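Local coordinates for glutamine cyclotransferase (Xanthomonas campestris, PDB 3MBR), which probably catalyses the cyclisation of N-terminal glutamine to pyroglutamate as a glutaminyl cyclase, and binds calcium in a beta-propeller fold, at residues I78-V89 with A99-L110. The protein carries 1 engineered substitution. Sequence-based numbering, arbitrary orientation.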
loop_
_atom_site.group_PDB
_atom_site.type_symbol
_atom_site.label_atom_id
_atom_site.label_comp_id
_atom_site.label_asym_id
_atom_site.label_seq_id
_atom_site.Cartn_x
_atom_site.Cartn_y
_atom_site.Cartn_z
ATOM N N ILE A 78 12.075 -1.819 -0.508
ATOM C CA ILE A 78 11.950 -1.945 -2.001
ATOM C C ILE A 78 10.859 -1.013 -2.467
ATOM O O ILE A 78 9.791 -0.987 -1.865
ATOM C CB ILE A 78 11.659 -3.460 -2.351
ATOM C CG1 ILE A 78 12.802 -4.329 -1.805
ATOM C CG2 ILE A 78 11.468 -3.598 -3.844
ATOM C CD1 ILE A 78 12.604 -5.760 -1.821
ATOM N N GLN A 79 11.136 -0.274 -3.548
ATOM C CA GLN A 79 10.164 0.698 -4.021
ATOM C C GLN A 79 9.983 0.610 -5.517
ATOM O O GLN A 79 10.958 0.425 -6.262
ATOM C CB GLN A 79 10.683 2.088 -3.662
ATOM C CG GLN A 79 9.691 3.215 -4.077
ATOM C CD GLN A 79 10.113 4.572 -3.663
ATOM O OE1 GLN A 79 11.283 4.906 -3.668
ATOM N NE2 GLN A 79 9.136 5.410 -3.302
ATOM N N LEU A 80 8.754 0.815 -6.007
ATOM C CA LEU A 80 8.423 0.922 -7.430
ATOM C C LEU A 80 8.386 2.373 -7.844
ATOM O O LEU A 80 8.405 3.275 -7.001
ATOM C CB LEU A 80 7.083 0.242 -7.760
ATOM C CG LEU A 80 6.927 -1.171 -7.248
ATOM C CD1 LEU A 80 5.470 -1.621 -7.481
ATOM C CD2 LEU A 80 7.904 -2.087 -7.960
ATOM N N THR A 81 8.381 2.607 -9.163
ATOM C CA THR A 81 8.128 3.951 -9.635
ATOM C C THR A 81 6.905 3.922 -10.499
ATOM O O THR A 81 6.521 2.868 -11.078
ATOM C CB THR A 81 9.300 4.497 -10.471
ATOM O OG1 THR A 81 9.545 3.621 -11.592
ATOM C CG2 THR A 81 10.550 4.730 -9.656
ATOM N N TRP A 82 6.274 5.048 -10.649
ATOM C CA TRP A 82 5.042 5.004 -11.451
ATOM C C TRP A 82 5.218 4.568 -12.933
ATOM O O TRP A 82 4.723 3.482 -13.406
ATOM C CB TRP A 82 4.370 6.340 -11.302
ATOM C CG TRP A 82 3.037 6.448 -12.042
ATOM C CD1 TRP A 82 2.147 5.416 -12.376
ATOM C CD2 TRP A 82 2.483 7.650 -12.575
ATOM N NE1 TRP A 82 1.077 5.940 -13.067
ATOM C CE2 TRP A 82 1.260 7.304 -13.202
ATOM C CE3 TRP A 82 2.907 8.993 -12.587
ATOM C CZ2 TRP A 82 0.452 8.264 -13.830
ATOM C CZ3 TRP A 82 2.114 9.939 -13.211
ATOM C CH2 TRP A 82 0.897 9.567 -13.831
ATOM N N ARG A 83 5.953 5.388 -13.681
ATOM C CA ARG A 83 6.003 5.141 -15.130
ATOM C C ARG A 83 7.439 5.016 -15.610
ATOM O O ARG A 83 7.692 5.046 -16.827
ATOM C CB ARG A 83 5.232 6.249 -15.891
ATOM C CG ARG A 83 3.715 6.011 -15.866
ATOM C CD ARG A 83 2.877 7.140 -16.555
ATOM N NE ARG A 83 1.421 6.885 -16.435
ATOM C CZ ARG A 83 0.458 7.571 -17.056
ATOM N NH1 ARG A 83 0.757 8.584 -17.872
ATOM N NH2 ARG A 83 -0.813 7.233 -16.861
ATOM N N ASN A 84 8.386 4.889 -14.685
ATOM C CA ASN A 84 9.794 4.830 -15.074
ATOM C C ASN A 84 10.346 3.437 -15.338
ATOM O O ASN A 84 11.515 3.328 -15.794
ATOM C CB ASN A 84 10.716 5.612 -14.117
ATOM C CG ASN A 84 10.224 7.038 -13.848
ATOM O OD1 ASN A 84 9.747 7.349 -12.733
ATOM N ND2 ASN A 84 10.290 7.904 -14.869
ATOM N N HIS A 85 9.537 2.399 -15.059
ATOM C CA HIS A 85 9.870 0.975 -15.317
ATOM C C HIS A 85 10.885 0.439 -14.302
ATOM O O HIS A 85 11.246 -0.773 -14.283
ATOM C CB HIS A 85 10.241 0.790 -16.800
ATOM C CG HIS A 85 9.119 1.213 -17.690
ATOM N ND1 HIS A 85 7.871 0.624 -17.627
ATOM C CD2 HIS A 85 9.027 2.207 -18.613
ATOM C CE1 HIS A 85 7.069 1.215 -18.498
ATOM N NE2 HIS A 85 7.742 2.184 -19.098
ATOM N N GLU A 86 11.245 1.336 -13.400
ATOM C CA GLU A 86 12.425 1.186 -12.585
ATOM C C GLU A 86 12.028 1.069 -11.132
ATOM O O GLU A 86 11.055 1.655 -10.699
ATOM C CB GLU A 86 13.495 2.307 -12.800
ATOM C CG GLU A 86 14.336 2.117 -14.082
ATOM C CD GLU A 86 15.657 2.963 -14.101
ATOM O OE1 GLU A 86 15.571 4.185 -14.442
ATOM O OE2 GLU A 86 16.776 2.396 -13.834
ATOM N N GLY A 87 12.741 0.204 -10.423
ATOM C CA GLY A 87 12.558 0.102 -8.991
ATOM C C GLY A 87 13.858 0.326 -8.280
ATOM O O GLY A 87 14.919 0.233 -8.873
ATOM N N PHE A 88 13.792 0.575 -6.987
ATOM C CA PHE A 88 14.969 0.834 -6.159
ATOM C C PHE A 88 14.955 0.004 -4.909
ATOM O O PHE A 88 13.864 -0.338 -4.379
ATOM C CB PHE A 88 14.940 2.327 -5.799
ATOM C CG PHE A 88 15.056 3.198 -7.110
ATOM C CD1 PHE A 88 14.013 3.965 -7.568
ATOM C CD2 PHE A 88 16.163 3.036 -7.922
ATOM C CE1 PHE A 88 14.125 4.775 -8.731
ATOM C CE2 PHE A 88 16.281 3.767 -9.170
ATOM C CZ PHE A 88 15.218 4.582 -9.562
ATOM N N VAL A 89 16.132 -0.321 -4.465
ATOM C CA VAL A 89 16.247 -1.003 -3.181
ATOM C C VAL A 89 17.106 -0.123 -2.313
ATOM O O VAL A 89 18.220 0.228 -2.746
ATOM C CB VAL A 89 16.916 -2.428 -3.334
ATOM C CG1 VAL A 89 17.119 -3.090 -1.979
ATOM C CG2 VAL A 89 16.163 -3.328 -4.372
ATOM N N ALA A 99 20.541 -0.444 -4.713
ATOM C CA ALA A 99 20.377 -1.173 -5.941
ATOM C C ALA A 99 19.220 -0.684 -6.744
ATOM O O ALA A 99 18.315 0.019 -6.247
ATOM C CB ALA A 99 20.247 -2.701 -5.671
ATOM N N ARG A 100 19.184 -1.128 -8.009
ATOM C CA ARG A 100 18.076 -0.761 -8.862
ATOM C C ARG A 100 17.638 -1.957 -9.677
ATOM O O ARG A 100 18.400 -2.898 -9.827
ATOM C CB ARG A 100 18.452 0.407 -9.790
ATOM C CG ARG A 100 19.501 0.075 -10.830
ATOM C CD ARG A 100 18.786 0.490 -12.155
ATOM N NE ARG A 100 19.550 0.127 -13.292
ATOM C CZ ARG A 100 19.459 -1.027 -13.962
ATOM N NH1 ARG A 100 18.533 -1.952 -13.629
ATOM N NH2 ARG A 100 20.306 -1.236 -14.992
ATOM N N PHE A 101 16.429 -1.936 -10.167
ATOM C CA PHE A 101 15.983 -3.080 -10.963
ATOM C C PHE A 101 14.945 -2.551 -11.954
ATOM O O PHE A 101 14.520 -1.385 -11.828
ATOM C CB PHE A 101 15.401 -4.224 -10.085
ATOM C CG PHE A 101 14.197 -3.840 -9.222
ATOM C CD1 PHE A 101 12.882 -4.071 -9.653
ATOM C CD2 PHE A 101 14.369 -3.241 -7.991
ATOM C CE1 PHE A 101 11.764 -3.726 -8.802
ATOM C CE2 PHE A 101 13.315 -2.919 -7.189
ATOM C CZ PHE A 101 11.998 -3.184 -7.593
ATOM N N ARG A 102 14.609 -3.365 -12.965
ATOM C CA ARG A 102 13.669 -2.937 -14.005
ATOM C C ARG A 102 12.601 -3.950 -14.137
ATOM O O ARG A 102 12.835 -5.140 -13.900
ATOM C CB ARG A 102 14.364 -2.761 -15.354
ATOM C CG ARG A 102 14.723 -1.304 -15.637
ATOM C CD ARG A 102 15.100 -1.156 -17.142
ATOM N NE ARG A 102 16.134 -0.155 -17.478
ATOM C CZ ARG A 102 16.877 0.568 -16.628
ATOM N NH1 ARG A 102 16.754 0.441 -15.299
ATOM N NH2 ARG A 102 17.767 1.432 -17.124
ATOM N N TYR A 103 11.389 -3.501 -14.447
ATOM C CA TYR A 103 10.284 -4.421 -14.613
ATOM C C TYR A 103 9.384 -3.965 -15.763
ATOM O O TYR A 103 9.371 -2.776 -16.128
ATOM C CB TYR A 103 9.476 -4.547 -13.306
ATOM C CG TYR A 103 9.105 -3.185 -12.719
ATOM C CD1 TYR A 103 7.975 -2.466 -13.211
ATOM C CD2 TYR A 103 9.865 -2.602 -11.726
ATOM C CE1 TYR A 103 7.615 -1.198 -12.688
ATOM C CE2 TYR A 103 9.520 -1.338 -11.215
ATOM C CZ TYR A 103 8.400 -0.669 -11.680
ATOM O OH TYR A 103 8.078 0.552 -11.167
ATOM N N PRO A 104 8.654 -4.925 -16.381
ATOM C CA PRO A 104 7.678 -4.507 -17.377
ATOM C C PRO A 104 6.417 -3.795 -16.821
ATOM O O PRO A 104 5.923 -4.185 -15.757
ATOM C CB PRO A 104 7.280 -5.841 -18.028
ATOM C CG PRO A 104 7.535 -6.881 -17.048
ATOM C CD PRO A 104 8.591 -6.372 -16.100
ATOM N N GLY A 105 5.921 -2.753 -17.515
ATOM C CA GLY A 105 4.669 -2.064 -17.076
ATOM C C GLY A 105 4.820 -0.968 -16.006
ATOM O O GLY A 105 5.926 -0.426 -15.805
ATOM N N GLU A 106 3.708 -0.655 -15.306
ATOM C CA GLU A 106 3.637 0.447 -14.372
ATOM C C GLU A 106 3.784 -0.159 -12.969
ATOM O O GLU A 106 3.479 -1.299 -12.759
ATOM C CB GLU A 106 2.262 1.165 -14.486
ATOM C CG GLU A 106 2.147 2.075 -15.756
ATOM C CD GLU A 106 0.909 2.949 -15.803
ATOM O OE1 GLU A 106 0.029 2.889 -14.869
ATOM O OE2 GLU A 106 0.795 3.708 -16.816
ATOM N N GLY A 107 4.361 0.591 -12.067
ATOM C CA GLY A 107 4.513 0.088 -10.697
ATOM C C GLY A 107 3.523 0.853 -9.864
ATOM O O GLY A 107 3.541 2.126 -9.824
ATOM N N TRP A 108 2.599 0.127 -9.249
ATOM C CA TRP A 108 1.622 0.761 -8.370
ATOM C C TRP A 108 1.867 0.489 -6.914
ATOM O O TRP A 108 2.151 1.441 -6.193
ATOM C CB TRP A 108 0.197 0.328 -8.797
ATOM C CG TRP A 108 -0.296 0.975 -10.076
ATOM C CD1 TRP A 108 0.399 1.165 -11.222
ATOM C CD2 TRP A 108 -1.618 1.368 -10.347
ATOM N NE1 TRP A 108 -0.431 1.726 -12.205
ATOM C CE2 TRP A 108 -1.672 1.880 -11.653
ATOM C CE3 TRP A 108 -2.773 1.382 -9.591
ATOM C CZ2 TRP A 108 -2.858 2.380 -12.230
ATOM C CZ3 TRP A 108 -3.968 1.925 -10.165
ATOM C CH2 TRP A 108 -4.005 2.366 -11.486
ATOM N N ALA A 109 1.807 -0.772 -6.488
ATOM C CA ALA A 109 1.932 -1.041 -5.053
ATOM C C ALA A 109 2.662 -2.373 -4.805
ATOM O O ALA A 109 2.738 -3.228 -5.703
ATOM C CB ALA A 109 0.615 -0.966 -4.340
ATOM N N LEU A 110 3.159 -2.534 -3.575
ATOM C CA LEU A 110 3.882 -3.750 -3.187
ATOM C C LEU A 110 3.464 -4.157 -1.817
ATOM O O LEU A 110 3.175 -3.272 -1.011
ATOM C CB LEU A 110 5.428 -3.479 -3.074
ATOM C CG LEU A 110 6.204 -3.354 -4.327
ATOM C CD1 LEU A 110 7.640 -2.897 -4.029
ATOM C CD2 LEU A 110 6.231 -4.737 -5.093
HETATM O O HOH W 1 7.115 1.778 -14.047
HETATM O O HOH W 2 -1.679 4.727 -15.071
#
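In this beta-propeller, Gly87 and Phe101 pair in the antiparallel hairpin of strands 86-91 and 96-102 that forms the outer half of one four-stranded blade, and the chain after Phe101 then turns inward over the blade to begin the next one at strand 109-112. Gly87 N bonds to Phe101 O at 2.8 Å, nearly straight (175°), and Phe101 N returns the bond to Gly87 O. With CG set between its backbone N and carbonyl carbon (chi1 59°), the Phe101 ring folds back over the glycine, whose CA sits 3.7 Å from the ring centroid in a CH-pi contact. Ile78 CG2 and Val89 CG2 touch the far end of the same ring, at CZ and CE2, with the Ile78 side chain crossing it at about a right angle. On the face carrying Glu86, Arg100 and Arg102, Glu86 OE2 forms a long salt bridge to Arg100 NE; the oxygen stands off the guanidinium plane with no N-H aimed at it, so only charge attracts. The approach of Arg102 NH1 to Glu86 OE2 is implausibly short, and its geometry is doubtful.

Tyr103 likewise folds inward. Its ring has His85 O 3.4 Å above its centre, while its OH accepts a hydrogen bond from Thr81 N at 2.9 Å. Beside it, Leu80 divides its branches between the connecting chain and the next blade: CD2 lies against Tyr103 CE2, and CD1 meets CG of Leu110, which also touches Met119 of strand 117-120.

Gly107 N reaches Trp82 O at 3.2 Å, and His85 ND1 donates to Gly105 O, tying the turn 82-85 to the crossing chain. Ala109, in a classic bulge with Trp108, packs on the calcium ligands Glu154 and Leu155. Farther out, the Glu106 carboxylate is shared: OE2 forms a salt bridge with Arg83 NE whose hydrogen bond is weak, whereas OE1 uses its anti lone pair to accept Trp108 NE1 at 2.9 Å, in the indole plane.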